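Local coordinates for FACT-Spt16 (Cicer arietinum, PDB 5CE6), which probably acts as a histone chaperone subunit of the FACT complex, this N-terminal domain being linked to binding of histones H3-H4, at residues L332-P345 with L428-V442. Numbering follows the deposited sequence.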
loop_
_atom_site.group_PDB
_atom_site.type_symbol
_atom_site.label_atom_id
_atom_site.label_comp_id
_atom_site.label_asym_id
_atom_site.label_seq_id
_atom_site.Cartn_x
_atom_site.Cartn_y
_atom_site.Cartn_z
ATOM N N LEU A 332 -22.924 4.997 4.068
ATOM C CA LEU A 332 -21.516 4.689 3.795
ATOM C C LEU A 332 -21.358 3.306 3.180
ATOM O O LEU A 332 -20.595 3.130 2.231
ATOM C CB LEU A 332 -20.674 4.791 5.070
ATOM C CG LEU A 332 -19.186 4.512 4.811
ATOM C CD1 LEU A 332 -18.632 5.612 3.909
ATOM C CD2 LEU A 332 -18.419 4.474 6.131
ATOM N N LEU A 333 -22.055 2.321 3.734
ATOM C CA LEU A 333 -21.997 0.967 3.191
ATOM C C LEU A 333 -22.467 0.908 1.732
ATOM O O LEU A 333 -21.821 0.277 0.884
ATOM C CB LEU A 333 -22.805 0.006 4.078
ATOM C CG LEU A 333 -22.951 -1.432 3.573
ATOM C CD1 LEU A 333 -21.589 -2.081 3.347
ATOM C CD2 LEU A 333 -23.754 -2.230 4.576
ATOM N N LYS A 334 -23.578 1.572 1.439
ATOM C CA LYS A 334 -24.132 1.576 0.085
ATOM C C LYS A 334 -23.165 2.292 -0.863
ATOM O O LYS A 334 -22.971 1.875 -2.008
ATOM C CB LYS A 334 -25.512 2.245 0.100
ATOM C CG LYS A 334 -26.251 2.258 -1.222
ATOM C CD LYS A 334 -27.640 2.871 -1.014
ATOM C CE LYS A 334 -28.393 3.044 -2.321
ATOM N NZ LYS A 334 -29.770 3.574 -2.057
ATOM N N ALA A 335 -22.536 3.355 -0.370
ATOM C CA ALA A 335 -21.564 4.091 -1.171
ATOM C C ALA A 335 -20.313 3.263 -1.440
ATOM O O ALA A 335 -19.783 3.268 -2.558
ATOM C CB ALA A 335 -21.204 5.410 -0.506
ATOM N N GLN A 336 -19.823 2.569 -0.414
ATOM C CA GLN A 336 -18.641 1.727 -0.588
ATOM C C GLN A 336 -18.920 0.607 -1.581
ATOM O O GLN A 336 -18.080 0.285 -2.423
ATOM C CB GLN A 336 -18.183 1.127 0.746
ATOM C CG GLN A 336 -16.748 0.530 0.674
ATOM C CD GLN A 336 -16.619 -0.827 1.349
ATOM O OE1 GLN A 336 -17.613 -1.470 1.676
ATOM N NE2 GLN A 336 -15.377 -1.274 1.552
ATOM N N GLU A 337 -20.096 0.002 -1.471
ATOM C CA GLU A 337 -20.486 -1.063 -2.396
ATOM C C GLU A 337 -20.581 -0.531 -3.822
ATOM O O GLU A 337 -20.312 -1.262 -4.779
ATOM C CB GLU A 337 -21.834 -1.669 -2.001
ATOM C CG GLU A 337 -21.828 -2.479 -0.711
ATOM C CD GLU A 337 -23.243 -2.760 -0.196
ATOM O OE1 GLU A 337 -24.176 -1.974 -0.493
ATOM O OE2 GLU A 337 -23.421 -3.770 0.511
ATOM N N ALA A 338 -20.975 0.734 -3.964
ATOM C CA ALA A 338 -21.093 1.349 -5.286
ATOM C C ALA A 338 -19.722 1.557 -5.924
ATOM O O ALA A 338 -19.563 1.396 -7.139
ATOM C CB ALA A 338 -21.878 2.674 -5.218
ATOM N N VAL A 339 -18.730 1.921 -5.111
ATOM C CA VAL A 339 -17.369 2.015 -5.620
ATOM C C VAL A 339 -16.912 0.653 -6.103
ATOM O O VAL A 339 -16.389 0.522 -7.214
ATOM C CB VAL A 339 -16.388 2.544 -4.559
ATOM C CG1 VAL A 339 -14.974 2.579 -5.112
ATOM C CG2 VAL A 339 -16.805 3.940 -4.133
ATOM N N ILE A 340 -17.106 -0.358 -5.264
ATOM C CA ILE A 340 -16.663 -1.714 -5.610
ATOM C C ILE A 340 -17.333 -2.188 -6.894
ATOM O O ILE A 340 -16.681 -2.761 -7.784
ATOM C CB ILE A 340 -16.947 -2.687 -4.447
ATOM C CG1 ILE A 340 -16.063 -2.322 -3.245
ATOM C CG2 ILE A 340 -16.703 -4.121 -4.879
ATOM C CD1 ILE A 340 -16.401 -3.105 -1.977
ATOM N N GLY A 341 -18.632 -1.926 -7.001
ATOM C CA GLY A 341 -19.389 -2.336 -8.170
ATOM C C GLY A 341 -18.992 -1.605 -9.436
ATOM O O GLY A 341 -19.280 -2.071 -10.539
ATOM N N SER A 342 -18.340 -0.457 -9.285
ATOM C CA SER A 342 -17.924 0.340 -10.433
ATOM C C SER A 342 -16.493 0.060 -10.860
ATOM O O SER A 342 -16.059 0.516 -11.916
ATOM C CB SER A 342 -18.089 1.835 -10.147
ATOM O OG SER A 342 -19.449 2.183 -9.991
ATOM N N LEU A 343 -15.749 -0.674 -10.037
ATOM C CA LEU A 343 -14.367 -1.003 -10.384
ATOM C C LEU A 343 -14.332 -2.231 -11.292
ATOM O O LEU A 343 -14.180 -3.364 -10.835
ATOM C CB LEU A 343 -13.516 -1.207 -9.129
ATOM C CG LEU A 343 -13.254 0.101 -8.387
ATOM C CD1 LEU A 343 -12.663 -0.171 -7.017
ATOM C CD2 LEU A 343 -12.324 1.009 -9.195
ATOM N N LYS A 344 -14.518 -1.985 -12.586
ATOM C CA LYS A 344 -14.594 -3.039 -13.586
ATOM C C LYS A 344 -13.701 -2.618 -14.728
ATOM O O LYS A 344 -13.563 -1.422 -14.987
ATOM C CB LYS A 344 -16.029 -3.186 -14.104
ATOM C CG LYS A 344 -17.062 -3.550 -13.051
ATOM C CD LYS A 344 -16.923 -4.998 -12.617
ATOM C CE LYS A 344 -17.857 -5.322 -11.455
ATOM N NZ LYS A 344 -19.274 -4.982 -11.767
ATOM N N PRO A 345 -13.080 -3.593 -15.417
ATOM C CA PRO A 345 -12.182 -3.239 -16.522
ATOM C C PRO A 345 -12.844 -2.292 -17.527
ATOM O O PRO A 345 -13.973 -2.527 -17.965
ATOM C CB PRO A 345 -11.874 -4.595 -17.163
ATOM C CG PRO A 345 -11.947 -5.557 -15.999
ATOM C CD PRO A 345 -13.108 -5.049 -15.175
ATOM N N LEU A 428 -15.819 4.453 8.890
ATOM C CA LEU A 428 -14.871 3.947 7.891
ATOM C C LEU A 428 -15.160 2.506 7.499
ATOM O O LEU A 428 -15.398 1.646 8.364
ATOM C CB LEU A 428 -13.444 4.066 8.442
ATOM C CG LEU A 428 -12.344 3.551 7.510
ATOM C CD1 LEU A 428 -12.255 4.437 6.275
ATOM C CD2 LEU A 428 -11.024 3.550 8.266
ATOM N N LEU A 429 -15.137 2.240 6.194
ATOM C CA LEU A 429 -15.232 0.885 5.671
ATOM C C LEU A 429 -14.113 0.668 4.669
ATOM O O LEU A 429 -13.898 1.500 3.787
ATOM C CB LEU A 429 -16.580 0.650 4.983
ATOM C CG LEU A 429 -17.784 0.447 5.895
ATOM C CD1 LEU A 429 -19.051 0.359 5.052
ATOM C CD2 LEU A 429 -17.606 -0.833 6.695
ATOM N N ALA A 430 -13.398 -0.443 4.794
ATOM C CA ALA A 430 -12.377 -0.774 3.801
ATOM C C ALA A 430 -12.370 -2.250 3.500
ATOM O O ALA A 430 -12.536 -3.082 4.397
ATOM C CB ALA A 430 -10.983 -0.324 4.252
ATOM N N ASP A 431 -12.159 -2.564 2.226
ATOM C CA ASP A 431 -11.921 -3.941 1.806
ATOM C C ASP A 431 -10.834 -4.017 0.754
ATOM O O ASP A 431 -10.535 -3.022 0.093
ATOM C CB ASP A 431 -13.193 -4.550 1.218
ATOM C CG ASP A 431 -14.208 -4.908 2.273
ATOM O OD1 ASP A 431 -14.076 -5.990 2.883
ATOM O OD2 ASP A 431 -15.126 -4.110 2.498
ATOM N N THR A 432 -10.277 -5.217 0.569
ATOM C CA THR A 432 -9.300 -5.454 -0.507
ATOM C C THR A 432 -10.008 -6.185 -1.631
ATOM O O THR A 432 -10.679 -7.192 -1.401
ATOM C CB THR A 432 -8.105 -6.270 -0.026
ATOM O OG1 THR A 432 -7.505 -5.581 1.071
ATOM C CG2 THR A 432 -7.070 -6.414 -1.133
ATOM N N ILE A 433 -9.909 -5.655 -2.845
ATOM C CA ILE A 433 -10.618 -6.290 -3.962
ATOM C C ILE A 433 -9.661 -6.594 -5.110
ATOM O O ILE A 433 -8.685 -5.867 -5.318
ATOM C CB ILE A 433 -11.805 -5.451 -4.457
ATOM C CG1 ILE A 433 -11.327 -4.243 -5.249
ATOM C CG2 ILE A 433 -12.723 -5.025 -3.290
ATOM C CD1 ILE A 433 -12.472 -3.517 -5.929
ATOM N N ILE A 434 -9.944 -7.672 -5.841
ATOM C CA ILE A 434 -9.097 -8.076 -6.961
ATOM C C ILE A 434 -9.912 -7.925 -8.229
ATOM O O ILE A 434 -11.037 -8.402 -8.298
ATOM C CB ILE A 434 -8.676 -9.555 -6.852
ATOM C CG1 ILE A 434 -8.106 -9.849 -5.465
ATOM C CG2 ILE A 434 -7.675 -9.914 -7.962
ATOM C CD1 ILE A 434 -6.711 -9.406 -5.285
ATOM N N ILE A 435 -9.364 -7.242 -9.229
ATOM C CA ILE A 435 -10.101 -7.061 -10.477
ATOM C C ILE A 435 -9.759 -8.196 -11.414
ATOM O O ILE A 435 -8.656 -8.258 -11.938
ATOM C CB ILE A 435 -9.755 -5.746 -11.206
ATOM C CG1 ILE A 435 -9.890 -4.545 -10.259
ATOM C CG2 ILE A 435 -10.639 -5.594 -12.462
ATOM C CD1 ILE A 435 -11.244 -4.433 -9.548
ATOM N N ASN A 436 -10.702 -9.102 -11.616
ATOM C CA ASN A 436 -10.508 -10.117 -12.643
ATOM C C ASN A 436 -11.287 -9.716 -13.887
ATOM O O ASN A 436 -12.093 -8.785 -13.848
ATOM C CB ASN A 436 -10.926 -11.499 -12.137
ATOM C CG ASN A 436 -10.130 -11.937 -10.915
ATOM O OD1 ASN A 436 -8.907 -11.975 -10.941
ATOM N ND2 ASN A 436 -10.833 -12.249 -9.830
ATOM N N LYS A 437 -11.052 -10.421 -14.988
ATOM C CA LYS A 437 -11.691 -10.083 -16.254
ATOM C C LYS A 437 -13.212 -10.154 -16.162
ATOM O O LYS A 437 -13.922 -9.288 -16.679
ATOM C CB LYS A 437 -11.187 -11.016 -17.357
ATOM C CG LYS A 437 -11.839 -10.796 -18.702
ATOM C CD LYS A 437 -10.868 -11.133 -19.824
ATOM C CE LYS A 437 -11.486 -12.105 -20.800
ATOM N NZ LYS A 437 -12.862 -11.671 -21.159
ATOM N N ASP A 438 -13.702 -11.175 -15.466
ATOM C CA ASP A 438 -15.120 -11.496 -15.461
ATOM C C ASP A 438 -15.848 -11.160 -14.159
ATOM O O ASP A 438 -17.078 -11.159 -14.115
ATOM C CB ASP A 438 -15.292 -12.984 -15.763
ATOM C CG ASP A 438 -14.440 -13.857 -14.860
ATOM O OD1 ASP A 438 -13.352 -13.403 -14.433
ATOM O OD2 ASP A 438 -14.864 -14.997 -14.575
ATOM N N LYS A 439 -15.095 -10.890 -13.096
ATOM C CA LYS A 439 -15.704 -10.560 -11.814
ATOM C C LYS A 439 -14.721 -9.840 -10.909
ATOM O O LYS A 439 -13.508 -9.938 -11.077
ATOM C CB LYS A 439 -16.228 -11.816 -11.109
ATOM C CG LYS A 439 -15.138 -12.694 -10.512
ATOM C CD LYS A 439 -15.714 -13.979 -9.930
ATOM C CE LYS A 439 -14.639 -15.047 -9.756
ATOM N NZ LYS A 439 -13.661 -14.747 -8.676
ATOM N N THR A 440 -15.269 -9.115 -9.948
ATOM C CA THR A 440 -14.458 -8.407 -8.979
ATOM C C THR A 440 -14.571 -9.138 -7.652
ATOM O O THR A 440 -15.668 -9.292 -7.121
ATOM C CB THR A 440 -14.928 -6.960 -8.874
ATOM O OG1 THR A 440 -14.608 -6.283 -10.099
ATOM C CG2 THR A 440 -14.254 -6.244 -7.693
ATOM N N ASP A 441 -13.435 -9.603 -7.136
ATOM C CA ASP A 441 -13.400 -10.433 -5.935
ATOM C C ASP A 441 -13.129 -9.592 -4.703
ATOM O O ASP A 441 -12.095 -8.941 -4.622
ATOM C CB ASP A 441 -12.301 -11.493 -6.041
ATOM C CG ASP A 441 -12.541 -12.474 -7.159
ATOM O OD1 ASP A 441 -13.707 -12.614 -7.584
ATOM O OD2 ASP A 441 -11.564 -13.114 -7.609
ATOM N N VAL A 442 -14.044 -9.610 -3.738
ATOM C CA VAL A 442 -13.781 -8.926 -2.470
ATOM C C VAL A 442 -13.132 -9.967 -1.571
ATOM O O VAL A 442 -13.807 -10.855 -1.067
ATOM C CB VAL A 442 -15.055 -8.404 -1.812
ATOM C CG1 VAL A 442 -14.714 -7.710 -0.481
ATOM C CG2 VAL A 442 -15.758 -7.418 -2.732
#
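Leu429 points from its strand toward the helix, against Leu332 and Leu333, and its CD1 comes to 3.5 Å from CA of Leu333. Leu332 slides past it in the opposite sense, setting CD2 over the strand backbone, 3.8 Å from N of Leu428. Just past the C-terminal end of the helix, Leu343 turns its CD1 onto CD1 of Ile433 at 3.5 Å, the two side chains crossing at about a right angle, while Ile340, in the last helical turn, meets Val442 through their CG2 methyls. Branched aliphatic residues suit this oily seam, and the CD and CG edge of the Pro345 ring closes it along CG2 of Ile435, with CD of Pro345 3.7 Å from that methyl.

A polar pair is buried in the middle. Gln336 NE2 donates to Asp431 OD2 over 3.0 Å, nearly straight at 168°, and OD2 accepts with its anti lone pair; the bend of the glutamine chain at chi2 (-136°) brings the amide there. Lys449 bonds both Gln336 OE1 and Asp431 OD2, while Arg315 and Thr444 hold OD1, so the buried carboxylate is probably well compensated. A leucine in place of Gln336 would probably leave OD2 without its amide donor and Lys449 without one acceptor.

Near the hairpin, Thr440 OG1 lies 3.0 Å from the carbonyl O of Leu343, the centre of an inverse gamma turn.

The axes of helix segment 332-342 and strand segment 428-435 approach to 9.1 Å and cross at -28°. Helix 323-342 thus covers one face of the antiparallel sheet containing strand 424-435: the alpha/beta layering consistent with the pita-bread fold of the M24 metallopeptidase family.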